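Local coordinates for protein scytovirin (Scytonema varium, PDB 2QSK) that is a lectin with anti-HIV activity, strong against T-tropic and weaker against M-tropic HIV-1, that inhibits viral fusion and infection, at residues G16-S21 / G28-S33; G48-T53 / N70-D75. All coordinates share one frame; numbering follows the deposited sequence. Where two conformers were deposited one is given.

Interaction 1: G16-S21 / G28-S33; sequences GPNRCS and GARTCS
Cys20 and Cys32 bring the two backbones closest, their CA atoms 5.9 Å apart, where the loop 16-21 runs past the segment 28-33 with end-to-end directions 62° apart. What joins them is covalent: Cys20 SG and Cys32 SG form a disulfide 2.1 Å long. In the conformer described here the torsion about the S-S bond is 98°, and the two halves of the bridge are built differently. On Cys32 the sulfur swings opposite the backbone N and reaches out of the short strand 31-32, whereas on Cys20 it sits between the backbone N and the carbonyl carbon. In this same conformer Cys20 CB comes to 3.9 Å from Cys32 CB.

Scytovirin is almost devoid of regular secondary structure, and a small protein of this kind relies on disulfides to hold its loops in shape; this one ties the loop that follows a type II turn, Gly16 to Arg19, to the two-stranded antiparallel hairpin of 31-32 and 38-39. The turn is closed by Arg19 N bonding to Gly16 O at 3.1 Å. Cys38, on the partner strand, packs against Cys20, and Cys32 N is held by the side-chain oxygen of Asn23.

Towards the turn, a looser approach accompanies the bridge. Asn18 ND2 stands 4.0 Å from Arg30 NH1, the amide and guanidinium planes nearly perpendicular at 88°. These two nitrogens do not bond to each other; Glu10 holds the two side chains together, its OE1 accepting from Asn18 ND2 while its OE2 forms a salt bridge with Arg30 NE. Arg30 NH2 goes to Gly40 O, while Asn18 ND2 also bonds a glycerol molecule, probably from the crystallisation liquor.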
ATOM      1  N   GLY A  16      -3.870 -12.008  12.945  1.00 10.46           N
ATOM      2  CA  GLY A  16      -4.111 -10.719  13.569  1.00 10.41           C
ATOM      3  C   GLY A  16      -3.292  -9.611  12.940  1.00  8.39           C
ATOM      4  O   GLY A  16      -2.376  -9.849  12.118  1.00  8.66           O
ATOM      5  N   PRO A  17      -3.610  -8.381  13.316  1.00  8.36           N
ATOM      6  CA  PRO A  17      -2.885  -7.248  12.763  1.00  8.52           C
ATOM      7  C   PRO A  17      -1.373  -7.399  12.989  1.00  7.70           C
ATOM      8  O   PRO A  17      -0.919  -7.748  14.079  1.00  8.33           O
ATOM      9  CB  PRO A  17      -3.458  -6.057  13.539  1.00 10.22           C
ATOM     10  CG  PRO A  17      -4.845  -6.491  13.934  1.00 10.67           C
ATOM     11  CD  PRO A  17      -4.683  -7.956  14.250  1.00  9.57           C
ATOM     12  N   ASN A  18      -0.607  -7.125  11.938  1.00  7.69           N
ATOM     13  CA  ASN A  18       0.846  -7.077  12.029  1.00  7.63           C
ATOM     14  C   ASN A  18       1.482  -8.439  12.258  1.00  8.34           C
ATOM     15  O   ASN A  18       2.689  -8.502  12.520  1.00 11.54           O
ATOM     16  CB  ASN A  18       1.325  -6.086  13.111  1.00  9.77           C
ATOM     17  CG  ASN A  18       0.592  -4.786  13.071  1.00 10.58           C
ATOM     18  OD1 ASN A  18      -0.170  -4.461  13.988  1.00 13.84           O
ATOM     19  ND2 ASN A  18       0.767  -4.038  11.978  1.00 11.29           N
ATOM     20  N   ARG A  19       0.729  -9.535  12.116  1.00  7.95           N
ATOM     21  CA  ARG A  19       1.303 -10.866  12.240  1.00  7.91           C
ATOM     22  C   ARG A  19       1.743 -11.371  10.878  1.00  8.13           C
ATOM     23  O   ARG A  19       1.171 -11.017   9.850  1.00  9.67           O
ATOM     24  CB  ARG A  19       0.294 -11.846  12.860  1.00  8.51           C
ATOM     25  CG  ARG A  19      -0.241 -11.399  14.212  1.00  8.81           C
ATOM     26  CD  ARG A  19       0.818 -10.986  15.193  1.00  8.82           C
ATOM     27  NE  ARG A  19       1.768 -12.046  15.529  1.00  9.48           N
ATOM     28  CZ  ARG A  19       1.671 -12.851  16.580  1.00  9.59           C
ATOM     29  NH1 ARG A  19       0.580 -12.854  17.341  1.00 10.49           N
ATOM     30  NH2 ARG A  19       2.653 -13.709  16.843  1.00 10.78           N
ATOM     31  N   CYS A  20       2.735 -12.256  10.867  1.00  8.70           N
ATOM     32  CA  CYS A  20       3.291 -12.709   9.600  0.75  8.36           C
ATOM     33  C   CYS A  20       3.989 -14.044   9.725  1.00  8.82           C
ATOM     34  O   CYS A  20       4.475 -14.407  10.794  1.00  9.90           O
ATOM     35  CB  CYS A  20       4.283 -11.662   9.069  0.75  8.92           C
ATOM     36  SG  CYS A  20       5.654 -11.341  10.229  0.75 10.03           S
ATOM     37  N   SER A  21       4.061 -14.721   8.578  1.00  9.27           N
ATOM     38  CA  SER A  21       5.032 -15.793   8.384  0.70 10.65           C
ATOM     39  C   SER A  21       6.057 -15.489   7.299  1.00  9.39           C
ATOM     40  O   SER A  21       7.049 -16.209   7.206  1.00 11.39           O
ATOM     41  CB  SER A  21       4.356 -17.132   8.115  0.70 12.26           C
ATOM     42  OG  SER A  21       3.526 -17.046   6.978  0.70 15.27           O
ATOM     43  N   GLY A  28       5.965  -2.123   3.048  1.00  6.92           N
ATOM     44  CA  GLY A  28       7.180  -1.407   2.718  1.00  6.84           C
ATOM     45  C   GLY A  28       8.414  -2.256   2.963  1.00  6.90           C
ATOM     46  O   GLY A  28       8.491  -3.409   2.579  1.00  7.77           O
ATOM     47  N   ALA A  29       9.384  -1.633   3.646  1.00  7.25           N
ATOM     48  CA  ALA A  29      10.667  -2.267   3.976  1.00  7.39           C
ATOM     49  C   ALA A  29      10.599  -3.130   5.236  1.00  7.32           C
ATOM     50  O   ALA A  29      11.646  -3.632   5.676  1.00  8.63           O
ATOM     51  CB  ALA A  29      11.737  -1.175   4.140  1.00  8.81           C
ATOM     52  N   ARG A  30       9.424  -3.332   5.843  1.00  6.84           N
ATOM     53  CA  ARG A  30       9.331  -4.189   7.038  1.00  6.89           C
ATOM     54  C   ARG A  30       9.525  -5.652   6.664  1.00  7.11           C
ATOM     55  O   ARG A  30       9.255  -6.081   5.549  1.00  8.09           O
ATOM     56  CB  ARG A  30       7.989  -3.937   7.735  1.00  6.61           C
ATOM     57  CG  ARG A  30       7.976  -2.595   8.426  1.00  7.64           C
ATOM     58  CD  ARG A  30       6.615  -2.103   8.808  1.00  7.79           C
ATOM     59  NE  ARG A  30       5.778  -2.958   9.636  1.00  7.81           N
ATOM     60  CZ  ARG A  30       5.723  -2.928  10.966  1.00  7.88           C
ATOM     61  NH1 ARG A  30       4.705  -3.521  11.557  1.00  8.66           N
ATOM     62  NH2 ARG A  30       6.633  -2.304  11.713  1.00  9.00           N
ATOM     63  N   THR A  31       9.974  -6.424   7.651  1.00  6.89           N
ATOM     64  CA  THR A  31      10.231  -7.829   7.474  1.00  7.46           C
ATOM     65  C   THR A  31       9.646  -8.638   8.637  1.00  7.03           C
ATOM     66  O   THR A  31       9.299  -8.087   9.694  1.00  7.87           O
ATOM     67  CB  THR A  31      11.746  -8.122   7.327  1.00  8.56           C
ATOM     68  OG1 THR A  31      12.452  -7.623   8.460  1.00  9.71           O
ATOM     69  CG2 THR A  31      12.325  -7.463   6.072  1.00  9.84           C
ATOM     70  N   CYS A  32       9.537  -9.944   8.454  1.00  7.90           N
ATOM     71  CA  CYS A  32       8.897 -10.785   9.451  0.75  8.25           C
ATOM     72  C   CYS A  32       9.904 -11.249  10.495  1.00  8.55           C
ATOM     73  O   CYS A  32      10.976 -11.778  10.172  1.00  9.73           O
ATOM     74  CB  CYS A  32       8.201 -11.970   8.783  0.75  9.73           C
ATOM     75  SG  CYS A  32       7.048 -12.818   9.856  0.75  9.93           S
ATOM     76  N   SER A  33       9.560 -11.029  11.767  1.00  8.10           N
ATOM     77  CA  SER A  33      10.413 -11.383  12.891  1.00  8.92           C
ATOM     78  C   SER A  33      10.312 -12.867  13.232  1.00  8.45           C
ATOM     79  O   SER A  33       9.373 -13.569  12.841  1.00  8.72           O
ATOM     80  CB  SER A  33      10.036 -10.575  14.132  1.00  9.17           C
ATOM     81  OG  SER A  33       8.867 -11.122  14.750  1.00  9.49           O
TER

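Interaction 2: G48-T53 / N70-D75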
ATOM      1  N   GLY A  48       3.739   8.051   2.032  1.00 13.49           N
ATOM      2  CA  GLY A  48       4.693   8.678   1.115  1.00 13.47           C
ATOM      3  C   GLY A  48       4.019   9.793   0.329  1.00 13.48           C
ATOM      4  O   GLY A  48       2.793   9.907   0.330  1.00 15.08           O
ATOM      5  N   PRO A  49       4.803  10.609  -0.395  1.00 14.39           N
ATOM      6  CA  PRO A  49       4.208  11.575  -1.344  1.00 14.31           C
ATOM      7  C   PRO A  49       3.598  10.780  -2.498  1.00 12.32           C
ATOM      8  O   PRO A  49       3.925   9.612  -2.658  1.00 13.16           O
ATOM      9  CB  PRO A  49       5.412  12.402  -1.798  1.00 16.06           C
ATOM     10  CG  PRO A  49       6.562  11.447  -1.679  1.00 15.86           C
ATOM     11  CD  PRO A  49       6.274  10.596  -0.463  1.00 14.72           C
ATOM     12  N   LYS A  50       2.738  11.389  -3.306  1.00 13.67           N
ATOM     13  CA  LYS A  50       2.253  10.707  -4.497  1.00 12.17           C
ATOM     14  C   LYS A  50       3.429  10.173  -5.300  1.00 12.20           C
ATOM     15  O   LYS A  50       4.433  10.883  -5.486  1.00 14.88           O
ATOM     16  CB  LYS A  50       1.375  11.616  -5.360  1.00 13.17           C
ATOM     17  CG  LYS A  50      -0.027  11.776  -4.834  1.00 13.82           C
ATOM     18  CD  LYS A  50      -0.878  10.515  -4.948  1.00 12.95           C
ATOM     19  CE  LYS A  50      -1.141  10.076  -6.378  1.00 10.69           C
ATOM     20  NZ  LYS A  50      -1.881   8.794  -6.407  1.00  9.49           N
ATOM     21  N   GLY A  51       3.281   8.950  -5.792  1.00 11.22           N
ATOM     22  CA  GLY A  51       4.348   8.234  -6.452  1.00 11.00           C
ATOM     23  C   GLY A  51       4.390   6.808  -5.925  1.00  9.53           C
ATOM     24  O   GLY A  51       3.457   6.361  -5.242  1.00  9.11           O
ATOM     25  N   PRO A  52       5.442   6.068  -6.289  1.00 10.15           N
ATOM     26  CA  PRO A  52       5.502   4.651  -5.978  1.00  9.77           C
ATOM     27  C   PRO A  52       5.499   4.252  -4.503  1.00  8.91           C
ATOM     28  O   PRO A  52       5.289   3.066  -4.225  1.00  9.72           O
ATOM     29  CB  PRO A  52       6.776   4.189  -6.692  1.00 12.26           C
ATOM     30  CG  PRO A  52       7.010   5.215  -7.777  1.00 16.05           C
ATOM     31  CD  PRO A  52       6.565   6.492  -7.147  1.00 12.22           C
ATOM     32  N   THR A  53       5.725   5.192  -3.578  1.00  8.50           N
ATOM     33  CA  THR A  53       5.631   4.864  -2.154  1.00  8.87           C
ATOM     34  C   THR A  53       4.304   5.245  -1.529  1.00  8.98           C
ATOM     35  O   THR A  53       4.139   5.023  -0.327  1.00 10.75           O
ATOM     36  CB  THR A  53       6.798   5.446  -1.313  1.00  9.47           C
ATOM     37  OG1 THR A  53       6.622   6.851  -1.128  1.00 11.94           O
ATOM     38  CG2 THR A  53       8.146   5.139  -1.941  1.00 10.72           C
ATOM     39  N   ASN A  70     -10.150  12.974  -6.759  1.00 12.56           N
ATOM     40  CA  ASN A  70      -8.812  13.546  -6.712  1.00 13.70           C
ATOM     41  C   ASN A  70      -7.791  12.424  -6.713  1.00 11.59           C
ATOM     42  O   ASN A  70      -8.097  11.273  -6.411  1.00 11.89           O
ATOM     43  CB  ASN A  70      -8.655  14.472  -5.494  1.00 15.97           C
ATOM     44  CG  ASN A  70      -8.696  13.725  -4.179  1.00 16.39           C
ATOM     45  OD1 ASN A  70      -7.770  12.976  -3.867  1.00 17.12           O
ATOM     46  ND2 ASN A  70      -9.756  13.918  -3.395  1.00 20.87           N
ATOM     47  N   SER A  71      -6.559  12.770  -7.062  1.00 11.99           N
ATOM     48  CA  SER A  71      -5.536  11.757  -7.255  1.00 11.97           C
ATOM     49  C   SER A  71      -5.020  11.133  -5.943  1.00 11.58           C
ATOM     50  O   SER A  71      -4.384  10.075  -5.977  1.00 11.74           O
ATOM     51  CB  SER A  71      -4.400  12.314  -8.120  1.00 11.92           C
ATOM     52  OG  SER A  71      -4.877  12.619  -9.438  1.00 13.01           O
ATOM     53  N   LYS A  72      -5.311  11.746  -4.800  1.00 12.26           N
ATOM     54  CA  LYS A  72      -4.966  11.133  -3.522  1.00 12.67           C
ATOM     55  C   LYS A  72      -5.880   9.965  -3.146  1.00 11.74           C
ATOM     56  O   LYS A  72      -5.604   9.234  -2.202  1.00 13.03           O
ATOM     57  CB  LYS A  72      -4.841  12.177  -2.413  1.00 16.59           C
ATOM     58  CG  LYS A  72      -3.533  12.966  -2.588  1.00 20.47           C
ATOM     59  CD  LYS A  72      -3.170  13.863  -1.431  1.00 22.54           C
ATOM     60  CE  LYS A  72      -1.839  14.586  -1.718  1.00 25.90           C
ATOM     61  NZ  LYS A  72      -1.656  15.836  -0.935  1.00 28.57           N
ATOM     62  N   GLN A  73      -6.925   9.730  -3.938  1.00 10.64           N
ATOM     63  CA  GLN A  73      -7.770   8.538  -3.817  1.00 10.30           C
ATOM     64  C   GLN A  73      -7.307   7.412  -4.763  1.00  9.59           C
ATOM     65  O   GLN A  73      -8.007   6.415  -4.927  1.00 10.27           O
ATOM     66  CB  GLN A  73      -9.233   8.896  -4.115  1.00 10.56           C
ATOM     67  CG  GLN A  73      -9.818   9.875  -3.136  1.00 12.25           C
ATOM     68  CD  GLN A  73     -11.134  10.408  -3.621  1.00 12.61           C
ATOM     69  OE1 GLN A  73     -11.273  10.772  -4.797  1.00 14.42           O
ATOM     70  NE2 GLN A  73     -12.104  10.499  -2.722  1.00 16.33           N
ATOM     71  N   CYS A  74      -6.117   7.573  -5.341  1.00  9.04           N
ATOM     72  CA  CYS A  74      -5.577   6.580  -6.267  0.80  9.07           C
ATOM     73  C   CYS A  74      -4.236   6.072  -5.750  1.00  8.38           C
ATOM     74  O   CYS A  74      -3.435   6.834  -5.166  1.00  8.91           O
ATOM     75  CB  CYS A  74      -5.436   7.173  -7.664  0.80 10.07           C
ATOM     76  SG  CYS A  74      -7.018   7.748  -8.331  0.80 10.84           S
ATOM     77  N   ASP A  75      -4.020   4.786  -5.926  1.00  8.05           N
ATOM     78  CA  ASP A  75      -2.835   4.120  -5.390  1.00  7.79           C
ATOM     79  C   ASP A  75      -1.563   4.546  -6.120  1.00  7.43           C
ATOM     80  O   ASP A  75      -1.553   4.708  -7.352  1.00  8.02           O
ATOM     81  CB  ASP A  75      -3.041   2.612  -5.525  1.00  8.15           C
ATOM     82  CG  ASP A  75      -2.072   1.777  -4.728  1.00  8.89           C
ATOM     83  OD1 ASP A  75      -1.439   2.276  -3.774  1.00  9.21           O
ATOM     84  OD2 ASP A  75      -1.964   0.568  -5.084  1.00 11.76           O
TER
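A short 3-10 turn at 71-72, leading into the half-cystine Cys74, is where the loop 48-53 meets the segment 70-75 of the scytovirin fold, and one lysine makes nearly all of the contact. Lys50 leaves its loop with CG opposite the carbonyl carbon and then bends twice, at chi2 -70° and chi3 -64°, which curls the chain round to bring its ammonium group against backbone carbonyls at and just after the turn. Lys50 NZ donates to Ser71 O at 2.8 Å and to Cys74 O, also at 2.8 Å. Two more carbonyls, those of Arg78 and Gly76, take hydrogen bonds from the same nitrogen. Four main-chain oxygens thus surround three N-H bonds, so at least one N-H must be shared; the carbonyl dipoles probably help to stabilise the positive charge.

The aliphatic part of the chain lies alongside the turn, with Lys50 CD 4.3 Å from Lys72 CG. The turn also has bonds of its own: Cys74 N bonds to Ser71 O at 3.1 Å, and Gln73 OE1 accepts from Asn70 N. Cys74 itself is linked to Cys86 by a disulfide. Ser71 O therefore serves two donors, Lys50 NZ and Cys74 N, which approach from opposite faces of its carbonyl plane, Lys50 NZ tilted 32° out of that plane.

Interaction 1 closes before interaction 2 begins along the chain, and the two lie on opposite sides of its centre, with their own centres about 23 Å apart and nearest atoms about 8 Å apart. They share no strand: 31-32 pairs with 38-39 near interaction 1, whereas 79-80 pairs with 86-87 beyond the segment 70-75 of interaction 2. Much of the sequence is repeated within the chain, and each contact sits by the hairpin of a different copy, yet the two do not pair equivalent segments. In a chain with so little helix or strand, the two contacts join separate loop regions, each beside its own small hairpin.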